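Long-range contact in DUF1573 domain-containing protein (Porphyromonas gingivalis, PDB 2QSV), which is of unknown function but carries a C-terminal Ig-like domain of the HYDIN/CFA65/VesB type and may belong to the C25 cysteine peptidases: residues M188-I202 / Q208-L220. Residues are numbered along the deposited sequence; the frame is centred on the assembly and turned at random.
Sequences MKAEGWQSIAADISI and QAPLRRIKVKAEL. With SO4 (sulfate ion), chain B.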
loop_
_atom_site.group_PDB
_atom_site.type_symbol
_atom_site.label_atom_id
_atom_site.label_comp_id
_atom_site.label_asym_id
_atom_site.label_seq_id
_atom_site.Cartn_x
_atom_site.Cartn_y
_atom_site.Cartn_z
HETATM N N MSE A 188 4.591 -18.703 -7.038
HETATM C CA MSE A 188 4.457 -19.315 -5.713
HETATM C C MSE A 188 5.537 -20.388 -5.463
HETATM O O MSE A 188 6.098 -20.474 -4.366
HETATM C CB MSE A 188 3.076 -19.957 -5.540
HETATM C CG MSE A 188 1.899 -19.011 -5.724
HETATM SE SE MSE A 188 0.204 -19.992 -5.780
HETATM C CE MSE A 188 0.262 -21.126 -4.185
ATOM N N LYS A 189 5.806 -21.208 -6.478
ATOM C CA LYS A 189 6.858 -22.206 -6.385
ATOM C C LYS A 189 8.237 -21.543 -6.240
ATOM O O LYS A 189 8.935 -21.794 -5.256
ATOM C CB LYS A 189 6.805 -23.180 -7.558
ATOM C CG LYS A 189 5.872 -24.332 -7.307
ATOM C CD LYS A 189 5.789 -25.272 -8.477
ATOM C CE LYS A 189 5.113 -24.618 -9.649
ATOM N NZ LYS A 189 4.449 -25.632 -10.518
ATOM N N ALA A 190 8.601 -20.677 -7.190
ATOM C CA ALA A 190 9.853 -19.906 -7.089
ATOM C C ALA A 190 10.032 -19.216 -5.728
ATOM O O ALA A 190 11.158 -19.001 -5.307
ATOM C CB ALA A 190 9.962 -18.916 -8.226
ATOM N N GLU A 191 8.942 -18.931 -5.023
ATOM C CA GLU A 191 8.979 -18.321 -3.690
ATOM C C GLU A 191 8.848 -19.333 -2.549
ATOM O O GLU A 191 8.774 -18.946 -1.375
ATOM C CB GLU A 191 7.850 -17.291 -3.544
ATOM C CG GLU A 191 7.849 -16.159 -4.573
ATOM C CD GLU A 191 8.743 -14.988 -4.204
ATOM O OE1 GLU A 191 9.100 -14.846 -3.008
ATOM O OE2 GLU A 191 9.072 -14.195 -5.123
ATOM N N GLY A 192 8.775 -20.623 -2.891
ATOM C CA GLY A 192 8.598 -21.684 -1.897
ATOM C C GLY A 192 7.334 -21.580 -1.081
ATOM O O GLY A 192 7.341 -21.866 0.116
ATOM N N TRP A 193 6.247 -21.136 -1.716
ATOM C CA TRP A 193 4.919 -21.164 -1.084
ATOM C C TRP A 193 4.157 -22.363 -1.646
ATOM O O TRP A 193 4.221 -22.636 -2.852
ATOM C CB TRP A 193 4.132 -19.860 -1.326
ATOM C CG TRP A 193 4.840 -18.604 -0.863
ATOM C CD1 TRP A 193 5.643 -18.465 0.246
ATOM C CD2 TRP A 193 4.788 -17.308 -1.482
ATOM N NE1 TRP A 193 6.109 -17.169 0.342
ATOM C CE2 TRP A 193 5.604 -16.439 -0.704
ATOM C CE3 TRP A 193 4.142 -16.795 -2.620
ATOM C CZ2 TRP A 193 5.775 -15.082 -1.027
ATOM C CZ3 TRP A 193 4.318 -15.459 -2.941
ATOM C CH2 TRP A 193 5.126 -14.616 -2.146
ATOM N N GLN A 194 3.473 -23.096 -0.770
ATOM C CA GLN A 194 2.604 -24.182 -1.204
ATOM C C GLN A 194 1.191 -23.636 -1.367
ATOM O O GLN A 194 0.383 -24.195 -2.104
ATOM C CB GLN A 194 2.607 -25.347 -0.201
ATOM C CG GLN A 194 3.812 -26.290 -0.300
ATOM C CD GLN A 194 3.821 -27.114 -1.582
ATOM O OE1 GLN A 194 4.754 -27.019 -2.378
ATOM N NE2 GLN A 194 2.782 -27.923 -1.789
ATOM N N SER A 195 0.906 -22.550 -0.654
ATOM C CA SER A 195 -0.385 -21.897 -0.711
ATOM C C SER A 195 -0.240 -20.393 -0.457
ATOM O O SER A 195 0.759 -19.918 0.139
ATOM C CB SER A 195 -1.341 -22.539 0.288
ATOM O OG SER A 195 -0.963 -22.221 1.607
ATOM N N ILE A 196 -1.220 -19.635 -0.940
ATOM C CA ILE A 196 -1.282 -18.211 -0.641
ATOM C C ILE A 196 -2.611 -17.850 -0.030
ATOM O O ILE A 196 -3.603 -18.528 -0.232
ATOM C CB ILE A 196 -1.013 -17.309 -1.873
ATOM C CG1 ILE A 196 -1.955 -17.638 -3.042
ATOM C CG2 ILE A 196 0.442 -17.344 -2.279
ATOM C CD1 ILE A 196 -2.025 -16.537 -4.080
ATOM N N ALA A 197 -2.616 -16.771 0.735
ATOM C CA ALA A 197 -3.823 -16.195 1.224
ATOM C C ALA A 197 -3.532 -14.690 1.139
ATOM O O ALA A 197 -2.759 -14.145 1.936
ATOM C CB ALA A 197 -4.104 -16.665 2.653
ATOM N N ALA A 198 -4.060 -14.037 0.108
ATOM C CA ALA A 198 -3.618 -12.687 -0.205
ATOM C C ALA A 198 -4.839 -11.762 -0.435
ATOM O O ALA A 198 -5.917 -12.236 -0.870
ATOM C CB ALA A 198 -2.718 -12.740 -1.407
ATOM N N ASP A 199 -4.701 -10.494 -0.083
ATOM C CA ASP A 199 -5.764 -9.522 -0.265
ATOM C C ASP A 199 -5.671 -8.746 -1.575
ATOM O O ASP A 199 -4.600 -8.283 -1.963
ATOM C CB ASP A 199 -5.806 -8.489 0.863
ATOM C CG ASP A 199 -6.184 -9.097 2.206
ATOM O OD1 ASP A 199 -7.045 -10.018 2.250
ATOM O OD2 ASP A 199 -5.580 -8.659 3.218
ATOM N N ILE A 200 -6.825 -8.595 -2.233
ATOM C CA ILE A 200 -6.963 -7.522 -3.204
ATOM C C ILE A 200 -7.556 -6.313 -2.474
ATOM O O ILE A 200 -8.592 -6.429 -1.897
ATOM C CB ILE A 200 -7.894 -7.905 -4.411
ATOM C CG1 ILE A 200 -7.310 -9.111 -5.159
ATOM C CG2 ILE A 200 -7.978 -6.687 -5.332
ATOM C CD1 ILE A 200 -8.371 -9.944 -6.035
ATOM N N SER A 201 -6.894 -5.167 -2.518
ATOM C CA SER A 201 -7.390 -3.980 -1.841
ATOM C C SER A 201 -7.965 -2.986 -2.846
ATOM O O SER A 201 -7.310 -2.654 -3.867
ATOM C CB SER A 201 -6.276 -3.297 -1.041
ATOM O OG SER A 201 -5.795 -4.176 -0.028
ATOM N N ILE A 202 -9.193 -2.547 -2.570
ATOM C CA ILE A 202 -9.895 -1.616 -3.478
ATOM C C ILE A 202 -10.259 -0.377 -2.742
ATOM O O ILE A 202 -10.917 -0.435 -1.756
ATOM C CB ILE A 202 -11.220 -2.263 -4.101
ATOM C CG1 ILE A 202 -10.880 -3.559 -4.879
ATOM C CG2 ILE A 202 -12.000 -1.177 -4.955
ATOM C CD1 ILE A 202 -12.110 -4.424 -5.293
ATOM N N GLN A 208 -19.738 3.908 2.988
ATOM C CA GLN A 208 -19.818 2.930 4.052
ATOM C C GLN A 208 -18.612 1.969 4.159
ATOM O O GLN A 208 -18.465 1.334 5.171
ATOM C CB GLN A 208 -21.073 2.079 3.881
ATOM C CG GLN A 208 -22.389 2.761 4.322
ATOM C CD GLN A 208 -22.839 3.825 3.304
ATOM O OE1 GLN A 208 -22.975 5.011 3.657
ATOM N NE2 GLN A 208 -23.025 3.411 2.020
ATOM N N ALA A 209 -17.807 1.838 3.115
ATOM C CA ALA A 209 -16.647 0.971 3.098
ATOM C C ALA A 209 -15.721 1.324 1.933
ATOM O O ALA A 209 -15.660 0.590 0.917
ATOM C CB ALA A 209 -17.065 -0.508 3.065
ATOM N N PRO A 210 -15.023 2.481 2.057
ATOM C CA PRO A 210 -14.184 2.991 0.953
ATOM C C PRO A 210 -12.919 2.180 0.673
ATOM O O PRO A 210 -12.340 2.305 -0.405
ATOM C CB PRO A 210 -13.802 4.398 1.423
ATOM C CG PRO A 210 -13.895 4.319 2.979
ATOM C CD PRO A 210 -15.071 3.420 3.201
ATOM N N LEU A 211 -12.496 1.375 1.660
ATOM C CA LEU A 211 -11.410 0.432 1.489
ATOM C C LEU A 211 -11.975 -1.000 1.640
ATOM O O LEU A 211 -12.392 -1.425 2.747
ATOM C CB LEU A 211 -10.234 0.754 2.455
ATOM C CG LEU A 211 -9.114 -0.277 2.575
ATOM C CD1 LEU A 211 -8.399 -0.517 1.259
ATOM C CD2 LEU A 211 -8.110 0.167 3.675
ATOM N N ARG A 212 -11.998 -1.743 0.520
ATOM C CA ARG A 212 -12.661 -3.041 0.496
ATOM C C ARG A 212 -11.623 -4.104 0.178
ATOM O O ARG A 212 -10.755 -3.855 -0.610
ATOM C CB ARG A 212 -13.771 -2.994 -0.578
ATOM C CG ARG A 212 -14.881 -3.948 -0.306
ATOM C CD ARG A 212 -15.786 -3.489 0.851
ATOM N NE ARG A 212 -16.725 -4.573 0.969
ATOM C CZ ARG A 212 -17.829 -4.680 0.227
ATOM N NH1 ARG A 212 -18.166 -3.693 -0.664
ATOM N NH2 ARG A 212 -18.605 -5.736 0.416
ATOM N N ARG A 213 -11.643 -5.260 0.847
ATOM C CA ARG A 213 -10.648 -6.283 0.583
ATOM C C ARG A 213 -11.267 -7.594 0.231
ATOM O O ARG A 213 -12.235 -8.041 0.846
ATOM C CB ARG A 213 -9.655 -6.473 1.757
ATOM C CG ARG A 213 -8.826 -5.286 2.035
ATOM C CD ARG A 213 -8.100 -5.577 3.325
ATOM N NE ARG A 213 -7.100 -4.598 3.705
ATOM C CZ ARG A 213 -7.294 -3.642 4.597
ATOM N NH1 ARG A 213 -8.472 -3.456 5.131
ATOM N NH2 ARG A 213 -6.313 -2.848 4.911
ATOM N N ILE A 214 -10.711 -8.183 -0.807
ATOM C CA ILE A 214 -11.086 -9.479 -1.227
ATOM C C ILE A 214 -9.958 -10.425 -0.830
ATOM O O ILE A 214 -8.810 -10.228 -1.243
ATOM C CB ILE A 214 -11.230 -9.548 -2.791
ATOM C CG1 ILE A 214 -12.328 -8.592 -3.263
ATOM C CG2 ILE A 214 -11.602 -10.963 -3.238
ATOM C CD1 ILE A 214 -12.240 -8.385 -4.773
ATOM N N LYS A 215 -10.288 -11.436 -0.040
ATOM C CA LYS A 215 -9.316 -12.488 0.271
ATOM C C LYS A 215 -9.331 -13.564 -0.795
ATOM O O LYS A 215 -10.353 -14.171 -1.067
ATOM C CB LYS A 215 -9.589 -13.128 1.641
ATOM C CG LYS A 215 -8.781 -14.454 1.854
ATOM C CD LYS A 215 -7.253 -14.210 1.928
ATOM C CE LYS A 215 -6.872 -13.375 3.148
ATOM N NZ LYS A 215 -5.700 -12.513 2.949
ATOM N N VAL A 216 -8.189 -13.768 -1.420
ATOM C CA VAL A 216 -7.993 -14.796 -2.405
ATOM C C VAL A 216 -7.083 -15.917 -1.833
ATOM O O VAL A 216 -5.991 -15.652 -1.302
ATOM C CB VAL A 216 -7.364 -14.206 -3.684
ATOM C CG1 VAL A 216 -7.180 -15.281 -4.785
ATOM C CG2 VAL A 216 -8.226 -13.022 -4.230
ATOM N N LYS A 217 -7.553 -17.147 -1.941
ATOM C CA LYS A 217 -6.799 -18.352 -1.587
ATOM C C LYS A 217 -6.522 -19.232 -2.789
ATOM O O LYS A 217 -7.350 -19.349 -3.712
ATOM C CB LYS A 217 -7.556 -19.157 -0.551
ATOM C CG LYS A 217 -7.557 -18.516 0.790
ATOM C CD LYS A 217 -8.431 -19.345 1.747
ATOM C CE LYS A 217 -8.453 -18.659 3.092
ATOM N NZ LYS A 217 -9.314 -19.453 4.014
ATOM N N ALA A 218 -5.332 -19.831 -2.784
ATOM C CA ALA A 218 -4.889 -20.731 -3.830
ATOM C C ALA A 218 -3.832 -21.692 -3.243
ATOM O O ALA A 218 -3.096 -21.322 -2.332
ATOM C CB ALA A 218 -4.319 -19.936 -5.003
ATOM N N GLU A 219 -3.794 -22.926 -3.740
ATOM C CA GLU A 219 -2.743 -23.898 -3.363
ATOM C C GLU A 219 -2.166 -24.582 -4.594
ATOM O O GLU A 219 -2.837 -24.668 -5.639
ATOM C CB GLU A 219 -3.239 -24.911 -2.319
ATOM C CG GLU A 219 -4.426 -25.734 -2.749
ATOM C CD GLU A 219 -5.187 -26.350 -1.563
ATOM O OE1 GLU A 219 -4.546 -27.071 -0.756
ATOM O OE2 GLU A 219 -6.427 -26.118 -1.455
ATOM N N LEU A 220 -0.922 -25.047 -4.493
ATOM C CA LEU A 220 -0.223 -25.589 -5.662
ATOM C C LEU A 220 -0.893 -26.813 -6.297
ATOM O O LEU A 220 -1.467 -27.633 -5.597
ATOM C CB LEU A 220 1.248 -25.885 -5.340
ATOM C CG LEU A 220 2.132 -24.645 -5.304
ATOM C CD1 LEU A 220 3.559 -25.037 -4.948
ATOM C CD2 LEU A 220 2.092 -23.940 -6.644
HETATM S S SO4 B . -1.383 -9.493 1.312
HETATM O O1 SO4 B . -2.574 -10.237 1.717
HETATM O O2 SO4 B . -0.435 -9.358 2.439
HETATM O O3 SO4 B . -0.684 -10.131 0.197
HETATM O O4 SO4 B . -1.810 -8.143 0.973
HETATM O O HOH W 1 -4.306 -6.278 3.254
HETATM O O HOH W 2 -4.627 -10.604 4.732
HETATM O O HOH W 3 -4.489 -3.141 2.162
#
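Lys-215 reaches across to Asp-199 on the neighbouring antiparallel strand, where the two form a non-hydrogen-bonded pair. From CB, 4.1 Å from Asp-199 OD1, the lysine chain folds back over its partner strand: CG lies anti to the backbone N (chi1 167°), and a bend at chi2 (66°) brings CD to 3.7 Å from the backbone N of Ala-198. A further bend at chi3 (65°) turns CE toward Asp-199 OD1, 3.5 Å away. NZ closes a 2.9 Å salt bridge to that same oxygen, coming from above the carboxylate plane. One water links NZ with Asp-199 OD2, and a second joins OD2 to Arg-213 NE. A sulfate, probably from the crystallisation liquor, accepts a bond from Asp-199 N at its O1.

The other face of the hairpin is largely apolar: Ile-200 CD1 meets Val-216 CG2 at 3.6 Å, and Ile-202 CD1 rests 4.0 Å from Ile-214 CD1. At the chain end, Leu-220 lies against Lys-189 of the short helix.

Strand 195-204 lies between strands 211-219 and 150-157, while 211-219 also pairs in parallel with 125-130; Ile-196, Ile-200 and Ile-214 pack on strand 176-183 of the opposing sheet, within the core of the Ig-like β-sandwich.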